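PDB 2HY5: putative sulfurtransferase DsrE from Allochromatium vinosum, which probably carries and transfers sulfur as a persulfide and may take part in the oxidation of intracellular sulfur, though its exact role is not known. Local coordinates for residues V37-D42 with N62-L67. Numbering follows the deposited sequence.
Sequences VFFYHD and NRWAEL
In Phe39, CG lies anti to the carbonyl C (chi1 -60°), which sends the ring out toward helix 60-71, where Trp64, its chi1 rotated to -94°, off the staggered position, presents one face of the indole to the phenyl edge. In this T-shaped (edge-to-face) stack the planes stand at 90°, and the centroids of the phenyl and the five-membered ring are 5.6 Å apart. Phe39 CZ leads, poised over the middle of the indole and 4.3 Å from Trp64 CE2. Val37, two residues earlier on the same side of the strand, adds an aliphatic touch at the far end of the indole, its CG1 lying 4.2 Å from Trp64 CH2. All three side chains are buried, and the indole's one polar atom, NE1, is satisfied by a hydrogen bond to Ser17 OG, which helps fix the ring's rotation. The contact lies within a right-handed beta-alpha-beta crossover, strand 33-39 to helix 60-71 to strand 75-78, and the Phe39 side chain is about 7 Å from that of Cys78, the probable persulfide-bearing cysteine. Ile7 of strand 2-7 packs against Val37, Phe39 and Trp64, while Ala20 of helix 16-29 and Met75 of strand 75-78 also touch the indole.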
loop_
_atom_site.group_PDB
_atom_site.type_symbol
_atom_site.label_atom_id
_atom_site.label_comp_id
_atom_site.label_asym_id
_atom_site.label_seq_id
_atom_site.Cartn_x
_atom_site.Cartn_y
_atom_site.Cartn_z
ATOM N N VAL A 37 -16.326 -8.715 -12.942
ATOM C CA VAL A 37 -15.475 -7.765 -12.239
ATOM C C VAL A 37 -15.417 -8.376 -10.848
ATOM O O VAL A 37 -16.437 -8.478 -10.163
ATOM C CB VAL A 37 -16.114 -6.363 -12.156
ATOM C CG1 VAL A 37 -15.163 -5.403 -11.452
ATOM C CG2 VAL A 37 -16.439 -5.852 -13.547
ATOM N N PHE A 38 -14.228 -8.801 -10.441
ATOM C CA PHE A 38 -14.067 -9.448 -9.152
ATOM C C PHE A 38 -13.273 -8.604 -8.163
ATOM O O PHE A 38 -12.162 -8.171 -8.457
ATOM C CB PHE A 38 -13.385 -10.804 -9.352
ATOM C CG PHE A 38 -13.441 -11.692 -8.148
ATOM C CD1 PHE A 38 -12.527 -11.543 -7.111
ATOM C CD2 PHE A 38 -14.434 -12.659 -8.035
ATOM C CE1 PHE A 38 -12.600 -12.346 -5.976
ATOM C CE2 PHE A 38 -14.520 -13.469 -6.906
ATOM C CZ PHE A 38 -13.602 -13.313 -5.872
ATOM N N PHE A 39 -13.863 -8.363 -6.996
ATOM C CA PHE A 39 -13.205 -7.573 -5.963
ATOM C C PHE A 39 -12.630 -8.488 -4.894
ATOM O O PHE A 39 -13.348 -9.294 -4.298
ATOM C CB PHE A 39 -14.189 -6.574 -5.347
ATOM C CG PHE A 39 -14.754 -5.596 -6.339
ATOM C CD1 PHE A 39 -15.887 -5.911 -7.080
ATOM C CD2 PHE A 39 -14.132 -4.377 -6.558
ATOM C CE1 PHE A 39 -16.396 -5.015 -8.025
ATOM C CE2 PHE A 39 -14.632 -3.477 -7.496
ATOM C CZ PHE A 39 -15.764 -3.800 -8.232
ATOM N N TYR A 40 -11.325 -8.362 -4.664
ATOM C CA TYR A 40 -10.619 -9.188 -3.689
ATOM C C TYR A 40 -9.792 -8.301 -2.754
ATOM O O TYR A 40 -9.595 -7.122 -3.036
ATOM C CB TYR A 40 -9.711 -10.183 -4.420
ATOM C CG TYR A 40 -9.238 -11.332 -3.564
ATOM C CD1 TYR A 40 -10.113 -11.977 -2.686
ATOM C CD2 TYR A 40 -7.925 -11.795 -3.644
ATOM C CE1 TYR A 40 -9.692 -13.051 -1.911
ATOM C CE2 TYR A 40 -7.496 -12.874 -2.873
ATOM C CZ TYR A 40 -8.384 -13.496 -2.008
ATOM O OH TYR A 40 -7.976 -14.564 -1.240
ATOM N N HIS A 41 -9.302 -8.871 -1.656
ATOM C CA HIS A 41 -8.530 -8.102 -0.670
ATOM C C HIS A 41 -9.385 -6.889 -0.274
ATOM O O HIS A 41 -10.609 -6.991 -0.203
ATOM C CB HIS A 41 -7.198 -7.616 -1.261
ATOM C CG HIS A 41 -6.335 -8.705 -1.823
ATOM N ND1 HIS A 41 -5.856 -9.752 -1.064
ATOM C CD2 HIS A 41 -5.825 -8.882 -3.066
ATOM C CE1 HIS A 41 -5.090 -10.524 -1.812
ATOM N NE2 HIS A 41 -5.054 -10.018 -3.032
ATOM N N ASP A 42 -8.749 -5.746 -0.022
ATOM C CA ASP A 42 -9.480 -4.529 0.340
ATOM C C ASP A 42 -10.409 -4.089 -0.790
ATOM O O ASP A 42 -11.229 -3.189 -0.619
ATOM C CB ASP A 42 -8.510 -3.392 0.669
ATOM C CG ASP A 42 -8.148 -3.335 2.141
ATOM O OD1 ASP A 42 -8.613 -4.205 2.909
ATOM O OD2 ASP A 42 -7.395 -2.414 2.529
ATOM N N ASN A 62 -21.170 4.322 -6.585
ATOM C CA ASN A 62 -22.313 4.572 -7.455
ATOM C C ASN A 62 -21.936 4.538 -8.924
ATOM O O ASN A 62 -22.726 4.114 -9.764
ATOM C CB ASN A 62 -22.973 5.913 -7.123
ATOM C CG ASN A 62 -23.756 5.863 -5.825
ATOM O OD1 ASN A 62 -24.069 4.785 -5.320
ATOM N ND2 ASN A 62 -24.087 7.030 -5.287
ATOM N N ARG A 63 -20.724 4.985 -9.226
ATOM C CA ARG A 63 -20.234 5.006 -10.597
ATOM C C ARG A 63 -20.097 3.576 -11.125
ATOM O O ARG A 63 -20.463 3.290 -12.264
ATOM C CB ARG A 63 -18.895 5.732 -10.638
ATOM C CG ARG A 63 -18.348 5.947 -12.027
ATOM C CD ARG A 63 -16.930 6.485 -11.943
ATOM N NE ARG A 63 -16.863 7.919 -12.196
ATOM C CZ ARG A 63 -15.727 8.609 -12.235
ATOM N NH1 ARG A 63 -14.571 7.986 -12.031
ATOM N NH2 ARG A 63 -15.743 9.912 -12.492
ATOM N N TRP A 64 -19.571 2.679 -10.295
ATOM C CA TRP A 64 -19.439 1.273 -10.681
ATOM C C TRP A 64 -20.843 0.704 -10.886
ATOM O O TRP A 64 -21.097 -0.039 -11.832
ATOM C CB TRP A 64 -18.744 0.466 -9.581
ATOM C CG TRP A 64 -17.255 0.317 -9.740
ATOM C CD1 TRP A 64 -16.294 0.718 -8.855
ATOM C CD2 TRP A 64 -16.559 -0.310 -10.826
ATOM N NE1 TRP A 64 -15.044 0.382 -9.320
ATOM C CE2 TRP A 64 -15.178 -0.250 -10.531
ATOM C CE3 TRP A 64 -16.967 -0.913 -12.024
ATOM C CZ2 TRP A 64 -14.204 -0.778 -11.386
ATOM C CZ3 TRP A 64 -15.996 -1.437 -12.874
ATOM C CH2 TRP A 64 -14.632 -1.364 -12.549
ATOM N N ALA A 65 -21.754 1.053 -9.984
ATOM C CA ALA A 65 -23.125 0.558 -10.063
ATOM C C ALA A 65 -23.825 1.033 -11.334
ATOM O O ALA A 65 -24.586 0.280 -11.951
ATOM C CB ALA A 65 -23.911 0.999 -8.839
ATOM N N GLU A 66 -23.570 2.279 -11.723
ATOM C CA GLU A 66 -24.174 2.830 -12.930
ATOM C C GLU A 66 -23.628 2.105 -14.156
ATOM O O GLU A 66 -24.364 1.819 -15.102
ATOM C CB GLU A 66 -23.887 4.331 -13.029
ATOM C CG GLU A 66 -24.491 5.138 -11.889
ATOM C CD GLU A 66 -24.085 6.598 -11.915
ATOM O OE1 GLU A 66 -22.869 6.880 -11.867
ATOM O OE2 GLU A 66 -24.981 7.465 -11.982
ATOM N N LEU A 67 -22.336 1.798 -14.134
ATOM C CA LEU A 67 -21.723 1.097 -15.252
ATOM C C LEU A 67 -22.306 -0.308 -15.348
ATOM O O LEU A 67 -22.591 -0.804 -16.439
ATOM C CB LEU A 67 -20.211 1.005 -15.065
ATOM C CG LEU A 67 -19.457 0.536 -16.310
ATOM C CD1 LEU A 67 -19.523 1.620 -17.374
ATOM C CD2 LEU A 67 -18.008 0.223 -15.953
#